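Local atomic coordinates of iron binding protein FbpA (PDB entry 1Q35), a protein that binds ferric iron in the periplasm and probably delivers it for uptake into the cell, as a member of the bacterial solute-binding protein 1 family. Residues 20-23 and 27-30; 81-86 and 252-257. All coordinates share one frame; numbering follows the deposited sequence.

Contact 1: 20-23 and 27-30; sequences KNFE and GIKV
E23 takes a hydrogen bond from the backbone of V30: N of V30 donates to OE2 of E23 at 3.0 Å, nearly straight at 169°. The donor meets OE2 on its anti side, tilted from the carboxylate plane. A water also bonds to this oxygen: it donates to OE2 of E23 and O of V30 and accepts from NZ of K29. K29 is thus joined to the carboxylate through water, for its NZ stays 4.4 Å from OE2 of E23, too far for a salt bridge.

The backbone adds one more bond, from N of G27 to O of E23 at 3.0 Å. O of I28 is buried without a hydrogen-bond partner; CA of E23 makes a CA-H...O contact to it at 3.5 Å. G27 has positive phi (83°) and turns the chain out of helix 16-26 into strand 29-34. This is the helix-to-strand turn of a beta-alpha-beta unit that starts with strand 3-8.

On the apolar side, F22 holds its ring anti to the backbone N (chi1 166°), which carries it to the strand. CG2 of V30 sits at the ring edge, 3.6 Å from CD2 of F22. CD1 of I28 comes to 3.7 Å from CZ of F22. V4 touches F22, I28 and V30.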
loop_
_atom_site.group_PDB
_atom_site.type_symbol
_atom_site.label_atom_id
_atom_site.label_comp_id
_atom_site.label_asym_id
_atom_site.label_seq_id
_atom_site.Cartn_x
_atom_site.Cartn_y
_atom_site.Cartn_z
ATOM N N LYS A 20 -12.256 11.160 -12.105
ATOM C CA LYS A 20 -12.897 12.321 -12.723
ATOM C C LYS A 20 -12.325 12.573 -14.112
ATOM O O LYS A 20 -13.065 12.914 -15.033
ATOM C CB LYS A 20 -12.714 13.568 -11.856
ATOM C CG LYS A 20 -13.512 13.545 -10.568
ATOM C CD LYS A 20 -14.947 14.012 -10.776
ATOM C CE LYS A 20 -15.576 14.518 -9.487
ATOM N NZ LYS A 20 -16.132 13.418 -8.667
ATOM N N ASN A 21 -11.015 12.403 -14.265
ATOM C CA ASN A 21 -10.371 12.532 -15.568
ATOM C C ASN A 21 -10.811 11.425 -16.523
ATOM O O ASN A 21 -10.982 11.667 -17.716
ATOM C CB ASN A 21 -8.846 12.552 -15.429
ATOM C CG ASN A 21 -8.312 13.942 -15.137
ATOM O OD1 ASN A 21 -8.089 14.737 -16.051
ATOM N ND2 ASN A 21 -8.117 14.245 -13.859
ATOM N N PHE A 22 -11.006 10.219 -15.997
ATOM C CA PHE A 22 -11.560 9.113 -16.777
ATOM C C PHE A 22 -12.951 9.468 -17.298
ATOM O O PHE A 22 -13.238 9.271 -18.474
ATOM C CB PHE A 22 -11.617 7.833 -15.934
ATOM C CG PHE A 22 -12.476 6.745 -16.528
ATOM C CD1 PHE A 22 -12.003 5.958 -17.570
ATOM C CD2 PHE A 22 -13.750 6.499 -16.031
ATOM C CE1 PHE A 22 -12.794 4.948 -18.114
ATOM C CE2 PHE A 22 -14.541 5.488 -16.575
ATOM C CZ PHE A 22 -14.053 4.716 -17.610
ATOM N N GLU A 23 -13.803 9.994 -16.423
ATOM C CA GLU A 23 -15.168 10.373 -16.797
ATOM C C GLU A 23 -15.179 11.427 -17.901
ATOM O O GLU A 23 -15.974 11.345 -18.836
ATOM C CB GLU A 23 -15.930 10.912 -15.585
ATOM C CG GLU A 23 -16.354 9.858 -14.584
ATOM C CD GLU A 23 -17.161 10.443 -13.447
ATOM O OE1 GLU A 23 -16.663 11.371 -12.777
ATOM O OE2 GLU A 23 -18.296 9.988 -13.224
ATOM N N GLY A 27 -16.342 9.729 -21.292
ATOM C CA GLY A 27 -17.787 9.897 -21.219
ATOM C C GLY A 27 -18.508 8.860 -20.372
ATOM O O GLY A 27 -19.733 8.912 -20.236
ATOM N N ILE A 28 -17.759 7.921 -19.794
ATOM C CA ILE A 28 -18.341 6.850 -18.990
ATOM C C ILE A 28 -18.535 7.338 -17.559
ATOM O O ILE A 28 -17.602 7.847 -16.944
ATOM C CB ILE A 28 -17.442 5.588 -19.016
ATOM C CG1 ILE A 28 -17.307 5.055 -20.448
ATOM C CG2 ILE A 28 -18.012 4.503 -18.102
ATOM C CD1 ILE A 28 -16.157 4.091 -20.645
ATOM N N LYS A 29 -19.746 7.173 -17.041
ATOM C CA LYS A 29 -20.097 7.567 -15.680
ATOM C C LYS A 29 -19.524 6.579 -14.671
ATOM O O LYS A 29 -19.691 5.375 -14.814
ATOM C CB LYS A 29 -21.626 7.627 -15.533
ATOM C CG LYS A 29 -22.158 7.753 -14.107
ATOM C CD LYS A 29 -21.854 9.110 -13.502
ATOM C CE LYS A 29 -22.541 9.275 -12.151
ATOM N NZ LYS A 29 -22.335 10.634 -11.583
ATOM N N VAL A 30 -18.866 7.104 -13.638
ATOM C CA VAL A 30 -18.352 6.291 -12.546
ATOM C C VAL A 30 -19.300 6.385 -11.363
ATOM O O VAL A 30 -19.562 7.476 -10.858
ATOM C CB VAL A 30 -16.944 6.757 -12.101
ATOM C CG1 VAL A 30 -16.500 6.037 -10.823
ATOM C CG2 VAL A 30 -15.936 6.535 -13.214
HETATM O O HOH W 1 -19.716 10.356 -11.073
#

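Contact 2: 81-86 and 252-257; sequences EKNIPA and YLSGEK
N83 of helix 78-83 and S254, at the junction of helices 243-254 and 256-266, meet through their side chains. In this periplasmic-binding-protein fold the contact joins parts of the chain that lie 166 residues apart at their closest ends. It lies away from the iron-binding tyrosines.

The first shell is small and buried. ND2 of N83 donates to OG of S254 at 3.0 Å. The bond is nearly straight, 169° at the hydrogen, and OG lies almost in the amide plane of N83. The carbonyl O of S254 is also near, 3.4 Å from ND2 of N83, but the angle is too poor for a hydrogen bond. CB of N83 rests against this same carbonyl O of S254, at 3.3 Å. ND2 of N83 also comes to 3.6 Å from CA of G255. On the apolar side, CG1 of I84 lies 3.9 Å from CB of S254, and CD1 of I84 reaches the same carbon.

The next shell sets these groups. OG of S254 stands between its own backbone N and carbonyl carbon (chi1 82°). From there it bonds back to O of E251, three residues earlier, while accepting the N-H of N83 ND2. The other end of that amide is held too, since OD1 of N83 bonds to NZ of K272. With both ends engaged, the rotation of the amide is fixed. V79 and L80 of helix 78-83 touch S254, and V271 touches I84.

Between helices 243-254 and 256-266, G255 is the N-cap residue of the second. Its N donates to O of Y252 at 3.1 Å.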
loop_
_atom_site.group_PDB
_atom_site.type_symbol
_atom_site.label_atom_id
_atom_site.label_comp_id
_atom_site.label_asym_id
_atom_site.label_seq_id
_atom_site.Cartn_x
_atom_site.Cartn_y
_atom_site.Cartn_z
ATOM N N GLU A 81 -1.083 -5.000 -21.375
ATOM C CA GLU A 81 0.168 -5.693 -21.652
ATOM C C GLU A 81 1.307 -4.711 -21.932
ATOM O O GLU A 81 2.423 -4.895 -21.452
ATOM C CB GLU A 81 -0.009 -6.630 -22.849
ATOM C CG GLU A 81 1.223 -7.449 -23.189
ATOM C CD GLU A 81 0.972 -8.426 -24.318
ATOM O OE1 GLU A 81 1.038 -9.647 -24.070
ATOM O OE2 GLU A 81 0.711 -7.968 -25.450
ATOM N N LYS A 82 1.006 -3.674 -22.707
ATOM C CA LYS A 82 1.984 -2.669 -23.107
ATOM C C LYS A 82 2.349 -1.747 -21.945
ATOM O O LYS A 82 3.516 -1.390 -21.766
ATOM C CB LYS A 82 1.426 -1.828 -24.260
ATOM C CG LYS A 82 2.416 -0.837 -24.865
ATOM C CD LYS A 82 1.760 0.025 -25.936
ATOM C CE LYS A 82 2.643 1.200 -26.340
ATOM N NZ LYS A 82 2.239 2.462 -25.664
ATOM N N ASN A 83 1.346 -1.378 -21.154
ATOM C CA ASN A 83 1.503 -0.340 -20.134
ATOM C C ASN A 83 2.056 -0.851 -18.809
ATOM O O ASN A 83 2.835 -0.155 -18.161
ATOM C CB ASN A 83 0.168 0.364 -19.886
ATOM C CG ASN A 83 -0.224 1.294 -21.019
ATOM O OD1 ASN A 83 0.606 1.667 -21.853
ATOM N ND2 ASN A 83 -1.491 1.680 -21.052
ATOM N N ILE A 84 1.650 -2.049 -18.402
ATOM C CA ILE A 84 2.022 -2.595 -17.098
ATOM C C ILE A 84 3.092 -3.670 -17.275
ATOM O O ILE A 84 2.831 -4.693 -17.911
ATOM C CB ILE A 84 0.788 -3.193 -16.377
ATOM C CG1 ILE A 84 -0.333 -2.149 -16.272
ATOM C CG2 ILE A 84 1.194 -3.724 -14.995
ATOM C CD1 ILE A 84 -1.632 -2.674 -15.675
ATOM N N PRO A 85 4.295 -3.458 -16.740
ATOM C CA PRO A 85 5.330 -4.494 -16.789
ATOM C C PRO A 85 4.826 -5.799 -16.188
ATOM O O PRO A 85 4.019 -5.772 -15.258
ATOM C CB PRO A 85 6.461 -3.901 -15.944
ATOM C CG PRO A 85 6.263 -2.441 -16.022
ATOM C CD PRO A 85 4.780 -2.234 -16.075
ATOM N N ALA A 86 5.299 -6.924 -16.718
ATOM C CA ALA A 86 4.804 -8.242 -16.321
ATOM C C ALA A 86 4.917 -8.515 -14.820
ATOM O O ALA A 86 4.082 -9.212 -14.254
ATOM C CB ALA A 86 5.527 -9.333 -17.111
ATOM N N TYR A 252 -7.432 2.799 -18.869
ATOM C CA TYR A 252 -7.207 4.228 -18.650
ATOM C C TYR A 252 -6.252 4.464 -17.479
ATOM O O TYR A 252 -5.329 5.271 -17.578
ATOM C CB TYR A 252 -8.525 4.956 -18.376
ATOM C CG TYR A 252 -8.374 6.459 -18.260
ATOM C CD1 TYR A 252 -8.095 7.059 -17.035
ATOM C CD2 TYR A 252 -8.499 7.277 -19.377
ATOM C CE1 TYR A 252 -7.945 8.434 -16.925
ATOM C CE2 TYR A 252 -8.355 8.653 -19.280
ATOM C CZ TYR A 252 -8.081 9.225 -18.050
ATOM O OH TYR A 252 -7.934 10.589 -17.950
ATOM N N LEU A 253 -6.476 3.759 -16.376
ATOM C CA LEU A 253 -5.650 3.937 -15.181
ATOM C C LEU A 253 -4.206 3.491 -15.419
ATOM O O LEU A 253 -3.295 3.976 -14.739
ATOM C CB LEU A 253 -6.258 3.210 -13.975
ATOM C CG LEU A 253 -7.587 3.790 -13.479
ATOM C CD1 LEU A 253 -8.202 2.905 -12.408
ATOM C CD2 LEU A 253 -7.430 5.220 -12.968
ATOM N N SER A 254 -3.994 2.601 -16.388
ATOM C CA SER A 254 -2.658 2.129 -16.754
ATOM C C SER A 254 -1.910 3.046 -17.730
ATOM O O SER A 254 -0.713 2.868 -17.938
ATOM C CB SER A 254 -2.745 0.721 -17.364
ATOM O OG SER A 254 -3.101 0.753 -18.743
ATOM N N GLY A 255 -2.616 4.000 -18.332
ATOM C CA GLY A 255 -2.061 4.819 -19.399
ATOM C C GLY A 255 -1.236 6.006 -18.939
ATOM O O GLY A 255 -1.151 6.315 -17.751
ATOM N N GLU A 256 -0.639 6.689 -19.908
ATOM C CA GLU A 256 0.292 7.785 -19.656
ATOM C C GLU A 256 -0.296 8.876 -18.764
ATOM O O GLU A 256 0.354 9.313 -17.808
ATOM C CB GLU A 256 0.737 8.390 -20.993
ATOM C CG GLU A 256 1.740 9.523 -20.886
ATOM C CD GLU A 256 2.085 10.090 -22.242
ATOM O OE1 GLU A 256 1.368 11.005 -22.702
ATOM O OE2 GLU A 256 3.060 9.606 -22.848
ATOM N N LYS A 257 -1.513 9.319 -19.062
ATOM C CA LYS A 257 -2.108 10.439 -18.344
ATOM C C LYS A 257 -2.383 10.075 -16.891
ATOM O O LYS A 257 -1.961 10.782 -15.982
ATOM C CB LYS A 257 -3.398 10.913 -19.020
ATOM C CG LYS A 257 -4.027 12.120 -18.347
ATOM C CD LYS A 257 -5.186 12.684 -19.150
ATOM C CE LYS A 257 -6.033 13.609 -18.294
ATOM N NZ LYS A 257 -7.136 14.258 -19.058
#

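Overall arrangement
Contact 1 is local and contact 2 is long-range. Contact 1 closes a turn between a helix and the next strand and is only partly buried: its apolar side packs on strand 3-8 and helix 243-254, and its charged side includes exposed K29 and a bound water. Contact 2 is buried and smaller, and its side chains meet through an amide and a hydroxyl in place of charges. Their centres are 18 Å apart, on the same side of the chain's centre. Helix 243-254 links them: it packs on helix 16-26 and also leads into the 252-257 side of contact 2. The two touch directly at N21 O and Y252 OH, 3.2 Å apart, a probable hydrogen bond.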